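Local coordinates for protein serine proteinase inhibitor 1 (Myxoma virus, PDB 6BJ5) that inhibits serine proteases as a virus-encoded member of the serpin family and is important in virulence, at residues A[39-44]-A[60-65]; A[145-150]-A[309-314]; A[152-157]-A[203-208]. All blocks are in the same frame, centred on the assembly; numbering follows the deposited sequence.

Interaction 1: residues A[39-44]-A[60-65]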
loop_
_atom_site.group_PDB
_atom_site.type_symbol
_atom_site.label_atom_id
_atom_site.label_comp_id
_atom_site.label_asym_id
_atom_site.label_seq_id
_atom_site.Cartn_x
_atom_site.Cartn_y
_atom_site.Cartn_z
ATOM N N GLY A 39 0.125 4.482 -2.202
ATOM C CA GLY A 39 1.067 4.346 -3.305
ATOM C C GLY A 39 0.387 4.142 -4.648
ATOM O O GLY A 39 0.870 4.617 -5.678
ATOM N N LEU A 40 -0.708 3.379 -4.669
ATOM C CA LEU A 40 -1.469 3.205 -5.904
ATOM C C LEU A 40 -2.103 4.518 -6.332
ATOM O O LEU A 40 -1.948 4.959 -7.474
ATOM C CB LEU A 40 -2.553 2.148 -5.705
ATOM C CG LEU A 40 -3.380 1.852 -6.958
ATOM C CD1 LEU A 40 -2.453 1.487 -8.113
ATOM C CD2 LEU A 40 -4.345 0.682 -6.710
ATOM N N THR A 41 -2.812 5.159 -5.402
ATOM C CA THR A 41 -3.512 6.411 -5.646
ATOM C C THR A 41 -2.564 7.496 -6.128
ATOM O O THR A 41 -2.913 8.283 -7.020
ATOM C CB THR A 41 -4.223 6.838 -4.363
ATOM O OG1 THR A 41 -5.295 5.921 -4.104
ATOM C CG2 THR A 41 -4.784 8.262 -4.483
ATOM N N SER A 42 -1.370 7.583 -5.526
ATOM C CA SER A 42 -0.417 8.604 -5.954
ATOM C C SER A 42 0.046 8.370 -7.389
ATOM O O SER A 42 0.129 9.317 -8.179
ATOM C CB SER A 42 0.771 8.638 -5.001
ATOM O OG SER A 42 0.331 8.882 -3.673
ATOM N N ALA A 43 0.286 7.111 -7.758
ATOM C CA ALA A 43 0.693 6.779 -9.119
ATOM C C ALA A 43 -0.392 7.152 -10.122
ATOM O O ALA A 43 -0.126 7.826 -11.126
ATOM C CB ALA A 43 1.012 5.282 -9.206
ATOM N N LEU A 44 -1.630 6.721 -9.856
ATOM C CA LEU A 44 -2.754 7.031 -10.732
ATOM C C LEU A 44 -2.951 8.537 -10.864
ATOM O O LEU A 44 -3.347 9.030 -11.930
ATOM C CB LEU A 44 -4.028 6.391 -10.191
ATOM C CG LEU A 44 -4.146 4.875 -10.121
ATOM C CD1 LEU A 44 -5.528 4.483 -9.609
ATOM C CD2 LEU A 44 -3.908 4.279 -11.483
ATOM N N ASP A 60 -10.400 7.846 -11.695
ATOM C CA ASP A 60 -11.128 8.618 -10.693
ATOM C C ASP A 60 -10.311 8.665 -9.398
ATOM O O ASP A 60 -10.336 7.732 -8.598
ATOM C CB ASP A 60 -12.510 8.007 -10.491
ATOM C CG ASP A 60 -13.517 9.014 -9.989
ATOM O OD1 ASP A 60 -13.148 9.854 -9.143
ATOM O OD2 ASP A 60 -14.674 8.983 -10.471
ATOM N N VAL A 61 -9.587 9.758 -9.182
ATOM C CA VAL A 61 -8.561 9.849 -8.143
ATOM C C VAL A 61 -8.431 11.302 -7.697
ATOM O O VAL A 61 -8.672 12.203 -8.512
ATOM C CB VAL A 61 -7.228 9.273 -8.667
ATOM C CG1 VAL A 61 -6.036 9.802 -7.909
ATOM C CG2 VAL A 61 -7.243 7.766 -8.536
ATOM N N PRO A 62 -8.118 11.580 -6.427
ATOM C CA PRO A 62 -7.824 12.968 -6.011
ATOM C C PRO A 62 -6.734 13.599 -6.885
ATOM O O PRO A 62 -5.686 12.998 -7.133
ATOM C CB PRO A 62 -7.351 12.811 -4.558
ATOM C CG PRO A 62 -8.001 11.500 -4.077
ATOM C CD PRO A 62 -8.117 10.622 -5.299
ATOM N N GLU A 63 -6.963 14.831 -7.351
ATOM C CA GLU A 63 -5.900 15.460 -8.125
ATOM C C GLU A 63 -4.707 15.865 -7.278
ATOM O O GLU A 63 -3.606 16.015 -7.819
ATOM C CB GLU A 63 -6.434 16.685 -8.857
ATOM C CG GLU A 63 -7.591 16.401 -9.787
ATOM C CD GLU A 63 -7.736 17.475 -10.854
ATOM O OE1 GLU A 63 -6.850 18.364 -10.924
ATOM O OE2 GLU A 63 -8.727 17.427 -11.620
ATOM N N SER A 64 -4.891 16.039 -5.974
ATOM C CA SER A 64 -3.801 16.343 -5.056
ATOM C C SER A 64 -3.825 15.267 -3.990
ATOM O O SER A 64 -4.861 15.055 -3.349
ATOM C CB SER A 64 -3.930 17.739 -4.440
ATOM O OG SER A 64 -3.051 17.877 -3.337
ATOM N N VAL A 65 -2.715 14.593 -3.795
ATOM C CA VAL A 65 -2.620 13.642 -2.697
ATOM C C VAL A 65 -1.943 14.317 -1.520
ATOM O O VAL A 65 -1.064 15.173 -1.690
ATOM C CB VAL A 65 -1.878 12.357 -3.113
ATOM C CG1 VAL A 65 -2.564 11.713 -4.333
ATOM C CG2 VAL A 65 -0.372 12.634 -3.346
#

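Interaction 2: residues A[145-150]-A[309-314]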
loop_
_atom_site.group_PDB
_atom_site.type_symbol
_atom_site.label_atom_id
_atom_site.label_comp_id
_atom_site.label_asym_id
_atom_site.label_seq_id
_atom_site.Cartn_x
_atom_site.Cartn_y
_atom_site.Cartn_z
ATOM N N LEU A 145 6.437 5.845 -11.604
ATOM C CA LEU A 145 6.864 5.167 -10.395
ATOM C C LEU A 145 6.489 5.997 -9.169
ATOM O O LEU A 145 6.803 7.197 -9.100
ATOM C CB LEU A 145 8.363 4.874 -10.448
ATOM C CG LEU A 145 8.908 4.300 -9.145
ATOM C CD1 LEU A 145 8.488 2.859 -9.018
ATOM C CD2 LEU A 145 10.415 4.425 -9.100
ATOM N N SER A 146 5.804 5.341 -8.220
ATOM C CA SER A 146 5.377 5.909 -6.941
ATOM C C SER A 146 5.990 5.102 -5.794
ATOM O O SER A 146 5.746 3.892 -5.670
ATOM C CB SER A 146 3.848 5.907 -6.828
ATOM O OG SER A 146 3.395 6.488 -5.611
ATOM N N SER A 147 6.755 5.774 -4.939
ATOM C CA SER A 147 7.443 5.134 -3.824
ATOM C C SER A 147 6.918 5.699 -2.512
ATOM O O SER A 147 6.802 6.920 -2.368
ATOM C CB SER A 147 8.938 5.389 -3.906
ATOM O OG SER A 147 9.470 4.729 -5.036
ATOM N N VAL A 148 6.623 4.820 -1.550
ATOM C CA VAL A 148 6.149 5.227 -0.231
ATOM C C VAL A 148 7.033 4.554 0.805
ATOM O O VAL A 148 7.292 3.346 0.711
ATOM C CB VAL A 148 4.668 4.863 0.016
ATOM C CG1 VAL A 148 4.241 5.410 1.347
ATOM C CG2 VAL A 148 3.773 5.426 -1.069
ATOM N N ARG A 149 7.496 5.328 1.791
ATOM C CA ARG A 149 8.335 4.771 2.849
ATOM C C ARG A 149 7.898 5.291 4.207
ATOM O O ARG A 149 7.560 6.470 4.355
ATOM C CB ARG A 149 9.803 5.138 2.667
ATOM C CG ARG A 149 10.404 4.670 1.356
ATOM C CD ARG A 149 10.828 3.221 1.368
ATOM N NE ARG A 149 11.637 2.934 0.183
ATOM C CZ ARG A 149 11.171 2.837 -1.062
ATOM N NH1 ARG A 149 9.875 2.996 -1.321
ATOM N NH2 ARG A 149 12.018 2.581 -2.058
ATOM N N MET A 150 7.904 4.404 5.196
ATOM C CA MET A 150 7.627 4.811 6.560
ATOM C C MET A 150 8.455 3.944 7.485
ATOM O O MET A 150 8.448 2.714 7.350
ATOM C CB MET A 150 6.154 4.681 6.907
ATOM C CG MET A 150 5.845 5.196 8.282
ATOM S SD MET A 150 4.172 4.745 8.648
ATOM C CE MET A 150 4.277 3.020 8.166
ATOM N N SER A 309 7.162 -0.202 3.290
ATOM C CA SER A 309 7.728 0.249 2.039
ATOM C C SER A 309 6.813 -0.154 0.903
ATOM O O SER A 309 6.242 -1.255 0.920
ATOM C CB SER A 309 9.109 -0.390 1.857
ATOM O OG SER A 309 9.718 0.118 0.717
ATOM N N SER A 310 6.677 0.728 -0.086
ATOM C CA SER A 310 5.895 0.330 -1.247
ATOM C C SER A 310 6.308 1.125 -2.480
ATOM O O SER A 310 6.467 2.352 -2.422
ATOM C CB SER A 310 4.404 0.501 -0.986
ATOM O OG SER A 310 3.674 0.048 -2.112
ATOM N N ASP A 311 6.450 0.415 -3.602
ATOM C CA ASP A 311 6.757 1.024 -4.892
ATOM C C ASP A 311 5.741 0.539 -5.909
ATOM O O ASP A 311 5.576 -0.673 -6.085
ATOM C CB ASP A 311 8.171 0.676 -5.339
ATOM C CG ASP A 311 9.211 1.188 -4.379
ATOM O OD1 ASP A 311 9.184 2.403 -4.080
ATOM O OD2 ASP A 311 10.023 0.373 -3.891
ATOM N N THR A 312 5.045 1.475 -6.552
ATOM C CA THR A 312 4.062 1.165 -7.584
ATOM C C THR A 312 4.615 1.573 -8.937
ATOM O O THR A 312 5.072 2.710 -9.105
ATOM C CB THR A 312 2.733 1.875 -7.311
ATOM O OG1 THR A 312 2.248 1.484 -6.021
ATOM C CG2 THR A 312 1.705 1.520 -8.370
ATOM N N ALA A 313 4.602 0.641 -9.882
ATOM C CA ALA A 313 5.146 0.861 -11.220
ATOM C C ALA A 313 4.058 0.700 -12.276
ATOM O O ALA A 313 3.505 -0.396 -12.433
ATOM C CB ALA A 313 6.291 -0.114 -11.501
ATOM N N ILE A 314 3.792 1.765 -13.032
ATOM C CA ILE A 314 2.834 1.734 -14.139
ATOM C C ILE A 314 3.602 1.655 -15.457
ATOM O O ILE A 314 4.428 2.530 -15.762
ATOM C CB ILE A 314 1.879 2.940 -14.108
ATOM C CG1 ILE A 314 1.008 2.845 -12.855
ATOM C CG2 ILE A 314 0.969 2.912 -15.354
ATOM C CD1 ILE A 314 0.092 4.020 -12.598
HETATM O O HOH W 1 3.740 2.324 -3.826
#

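Interaction 3: residues A[152-157]-A[203-208]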
loop_
_atom_site.group_PDB
_atom_site.type_symbol
_atom_site.label_atom_id
_atom_site.label_comp_id
_atom_site.label_asym_id
_atom_site.label_seq_id
_atom_site.Cartn_x
_atom_site.Cartn_y
_atom_site.Cartn_z
ATOM N N THR A 152 8.961 4.134 11.730
ATOM C CA THR A 152 8.557 4.865 12.931
ATOM C C THR A 152 8.395 3.918 14.120
ATOM O O THR A 152 7.859 2.813 13.980
ATOM C CB THR A 152 7.227 5.610 12.713
ATOM O OG1 THR A 152 7.230 6.279 11.441
ATOM C CG2 THR A 152 6.988 6.634 13.835
ATOM N N SER A 153 8.787 4.382 15.305
ATOM C CA SER A 153 8.594 3.588 16.513
ATOM C C SER A 153 7.156 3.692 16.994
ATOM O O SER A 153 6.394 4.566 16.563
ATOM C CB SER A 153 9.509 4.062 17.632
ATOM O OG SER A 153 10.845 4.153 17.181
ATOM N N TRP A 154 6.773 2.749 17.857
ATOM C CA TRP A 154 5.504 2.868 18.560
ATOM C C TRP A 154 5.567 4.041 19.538
ATOM O O TRP A 154 6.644 4.468 19.970
ATOM C CB TRP A 154 5.169 1.589 19.336
ATOM C CG TRP A 154 5.063 0.356 18.507
ATOM C CD1 TRP A 154 5.889 -0.739 18.536
ATOM C CD2 TRP A 154 4.064 0.081 17.524
ATOM N NE1 TRP A 154 5.459 -1.680 17.617
ATOM C CE2 TRP A 154 4.341 -1.196 16.987
ATOM C CE3 TRP A 154 2.960 0.789 17.044
ATOM C CZ2 TRP A 154 3.558 -1.764 15.989
ATOM C CZ3 TRP A 154 2.184 0.222 16.061
ATOM C CH2 TRP A 154 2.488 -1.042 15.540
ATOM N N ARG A 155 4.397 4.573 19.891
ATOM C CA ARG A 155 4.373 5.527 20.991
ATOM C C ARG A 155 4.789 4.834 22.297
ATOM O O ARG A 155 5.654 5.324 23.035
ATOM C CB ARG A 155 2.989 6.174 21.105
ATOM C CG ARG A 155 2.967 7.285 22.148
ATOM C CD ARG A 155 1.567 7.721 22.547
ATOM N NE ARG A 155 1.645 8.675 23.655
ATOM C CZ ARG A 155 0.607 9.111 24.361
ATOM N NH1 ARG A 155 -0.618 8.677 24.091
ATOM N NH2 ARG A 155 0.803 9.971 25.353
ATOM N N HIS A 156 4.238 3.649 22.557
ATOM C CA HIS A 156 4.632 2.801 23.685
ATOM C C HIS A 156 5.081 1.464 23.122
ATOM O O HIS A 156 4.245 0.658 22.691
ATOM C CB HIS A 156 3.472 2.614 24.653
ATOM C CG HIS A 156 3.045 3.882 25.312
ATOM N ND1 HIS A 156 1.751 4.104 25.730
ATOM C CD2 HIS A 156 3.753 4.982 25.665
ATOM C CE1 HIS A 156 1.666 5.308 26.269
ATOM N NE2 HIS A 156 2.869 5.857 26.251
ATOM N N VAL A 157 6.401 1.240 23.125
ATOM C CA VAL A 157 6.973 0.037 22.529
ATOM C C VAL A 157 6.619 -1.185 23.363
ATOM O O VAL A 157 6.271 -1.091 24.541
ATOM C CB VAL A 157 8.496 0.171 22.416
ATOM C CG1 VAL A 157 8.873 1.439 21.659
ATOM C CG2 VAL A 157 9.128 0.076 23.829
ATOM N N LEU A 203 -3.048 1.540 17.552
ATOM C CA LEU A 203 -1.693 1.574 18.069
ATOM C C LEU A 203 -0.998 2.797 17.505
ATOM O O LEU A 203 -0.649 2.808 16.318
ATOM C CB LEU A 203 -0.946 0.304 17.668
ATOM C CG LEU A 203 -1.626 -1.014 18.014
ATOM C CD1 LEU A 203 -0.986 -2.119 17.203
ATOM C CD2 LEU A 203 -1.436 -1.297 19.485
ATOM N N PRO A 204 -0.830 3.867 18.267
ATOM C CA PRO A 204 -0.169 5.053 17.716
ATOM C C PRO A 204 1.341 4.912 17.624
ATOM O O PRO A 204 1.995 4.334 18.493
ATOM C CB PRO A 204 -0.549 6.152 18.714
ATOM C CG PRO A 204 -0.794 5.434 19.993
ATOM C CD PRO A 204 -1.418 4.123 19.598
ATOM N N TYR A 205 1.901 5.522 16.578
ATOM C CA TYR A 205 3.346 5.589 16.419
ATOM C C TYR A 205 3.856 6.814 17.152
ATOM O O TYR A 205 3.078 7.654 17.598
ATOM C CB TYR A 205 3.749 5.652 14.944
ATOM C CG TYR A 205 3.466 4.379 14.203
ATOM C CD1 TYR A 205 4.251 3.254 14.391
ATOM C CD2 TYR A 205 2.371 4.291 13.350
ATOM C CE1 TYR A 205 3.959 2.087 13.737
ATOM C CE2 TYR A 205 2.075 3.142 12.692
ATOM C CZ TYR A 205 2.865 2.037 12.893
ATOM O OH TYR A 205 2.562 0.874 12.236
ATOM N N LYS A 206 5.186 6.917 17.272
ATOM C CA LYS A 206 5.763 7.941 18.140
ATOM C C LYS A 206 5.513 9.341 17.584
ATOM O O LYS A 206 5.437 10.308 18.346
ATOM C CB LYS A 206 7.258 7.665 18.352
ATOM C CG LYS A 206 8.091 8.822 18.896
ATOM C CD LYS A 206 9.573 8.441 18.973
ATOM C CE LYS A 206 10.488 9.647 19.202
ATOM N NZ LYS A 206 11.856 9.390 18.651
ATOM N N ARG A 207 5.318 9.462 16.268
ATOM C CA ARG A 207 4.948 10.750 15.685
ATOM C C ARG A 207 3.566 11.201 16.159
ATOM O O ARG A 207 3.333 12.394 16.370
ATOM C CB ARG A 207 4.986 10.648 14.155
ATOM C CG ARG A 207 6.357 10.319 13.506
ATOM C CD ARG A 207 7.445 11.383 13.738
ATOM N NE ARG A 207 7.870 11.457 15.136
ATOM C CZ ARG A 207 8.707 12.364 15.627
ATOM N NH1 ARG A 207 9.021 12.344 16.917
ATOM N NH2 ARG A 207 9.230 13.288 14.835
ATOM N N ARG A 208 2.643 10.259 16.318
ATOM C CA ARG A 208 1.220 10.387 16.633
ATOM C C ARG A 208 0.392 10.986 15.485
ATOM O O ARG A 208 -0.804 11.193 15.684
ATOM C CB ARG A 208 0.943 11.173 17.929
ATOM C CG ARG A 208 0.249 10.285 18.993
ATOM C CD ARG A 208 -0.468 11.015 20.137
ATOM N NE ARG A 208 0.423 11.489 21.196
ATOM C CZ ARG A 208 0.475 12.745 21.626
ATOM N NH1 ARG A 208 -0.326 13.654 21.088
ATOM N NH2 ARG A 208 1.317 13.087 22.597
#

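Interaction 1: residues A[39-44]-A[60-65]
With CG2 of T41 anti to the backbone N and OG1 anti to the carbonyl carbon (chi1 -69°), the methyl is directed at V61 and V65, while the hydroxyl turns back to hydrogen-bond O of P37 one helical turn earlier. V61, its CG1 anti to the backbone N (chi1 157°), sets its two methyls against T41 and L44, about one helical turn apart. One of them, CG1, rests 3.6 Å from the carbonyl O of T41 and 4.0 Å from T41 CG2, the two side chains meeting obliquely. The other, V61 CG2, sits 3.9 Å from L44 CD1 and equally close to L44 CB, with the two side chains crossing at about a right angle. V61 is thus wedged between T41 and L44. The threonine methyl also reaches V65, whose CG1 lies 4.1 Å from T41 CG2; those two side chains slide past each other in opposite directions. V65 CG2 approaches S42 OG to 3.8 Å, but this is packing, because the serine hydroxyl bonds to O of Y38. In this way the irregular segment after helix 53-58 is laid against helix 37-49, the helix that lies beneath the main sheet in the serpin fold. S45, further along the same helix, hydrogen-bonds O of P62 through its OG and adds a polar tie. No hydrogen bond joins 39-44 to 60-65 directly: both helix hydroxyls are spent on carbonyls one turn earlier in their own helix, so what meets across the contact is largely hydrocarbon, and dispersion and the hydrophobic effect rather than directed bonds hold the two segments together.

Interaction 2: residues A[145-150]-A[309-314]
OD1 of D311 is gripped from both faces of its carboxylate plane. S147 OG donates to it at a short 2.5 Å on the anti side, and R149 NH1 meets it at 2.9 Å on the syn side, closing a salt bridge. Each donor stands about 30° out of the carboxylate plane, yet the oxygen lies almost in the plane of the guanidinium and the N-H points nearly straight at it (166° at the hydrogen). The arginine reaches back by bending at chi2 (-81°), and S309 OG lies 3.1 Å above one face of its guanidinium, toward the rim. Two donors on one oxygen should fix the rotation of the carboxylate and would be expected to stabilise its negative charge. These side chains line one face of an antiparallel pair of strands, in which S146 with T312 and V148 with S310 are the hydrogen-bonded pairs; V148 N to S310 O is 2.6 Å. Strand 305-314 lies between 142-153 and 293-302 in the main sheet, the place where the reactive-centre loop inserts as an extra strand in cleaved serpins, which is consistent with 305-314 being that inserted loop. On the other face a water bridges the strands, 2.8 Å from both S310 OG and T312 OG1 and donating to S146 O. The serine and threonine hydroxyls have further partners in S297 and Q295, while S146 OG bonds to O of G39 on the underlying helix. F30 of a second chain packs on V148 and S310. Further along the first face, L145 CD1 comes to 3.4 Å from T312 O and lies beside the methyl of A313.

Interaction 3: residues A[152-157]-A[203-208]
Y205 threads its side chain between T152 and W154. Its CB lies 3.6 Å from the CG2 methyl of T152, which crosses it at about a right angle, and 3.3 Å from S153 O. CG stays near the same oxygen, and CD1 approaches S153 O at the ring edge. From there the ring passes alongside the tryptophan: CE1 sits over a face of the W154 indole, 3.5 Å from W154 CZ3, and CZ follows at 3.7 Å. The planes are only 9° apart but slid past each other, with centroids 4.7 Å apart, so overlap is slight. At the tip, Y205 OH lies near W154 CH2 and hydrogen-bonds T306 OG1. L203 CB meets W154 CZ3 at 3.5 Å, and NE1 of the indole is held by O of D302. Two backbone bonds bracket the aromatic pair, K206 N to S153 O and R155 N to P204 O (2.8 Å). The contact joins the end of strand 142-153 to the end of strand 198-204, where the type I turn 205-208 begins; in serpins this end of the main sheet is called the breach, and W154 probably corresponds to its tryptophan. At the outer rim R155 NE and R208 NE come within 3.9 Å, a like-charge approach probably eased by solvent. Cohesion therefore rests on the buried rings and the two backbone hydrogen bonds rather than on the charged rim.

From the N terminus, interaction 1 closes first, folding the chain after helix 53-58 back onto helix 37-49 across 15 intervening residues. Interaction 2 opens only later, on strand 142-153, and closes near the C terminus of this chain at strand 305-314. Interaction 3 starts further along that same strand and closes 45 residues on, so it is nested within the loop of interaction 2. Nothing crosses. Interactions 1 and 2 touch where G39 and S42 of the helix meet S146 of the sheet, tying helix, loop and central strands into one body. Interaction 3, its centre about 22 Å from that of interaction 2, fastens the far end of the shared strand to the three-stranded sheet.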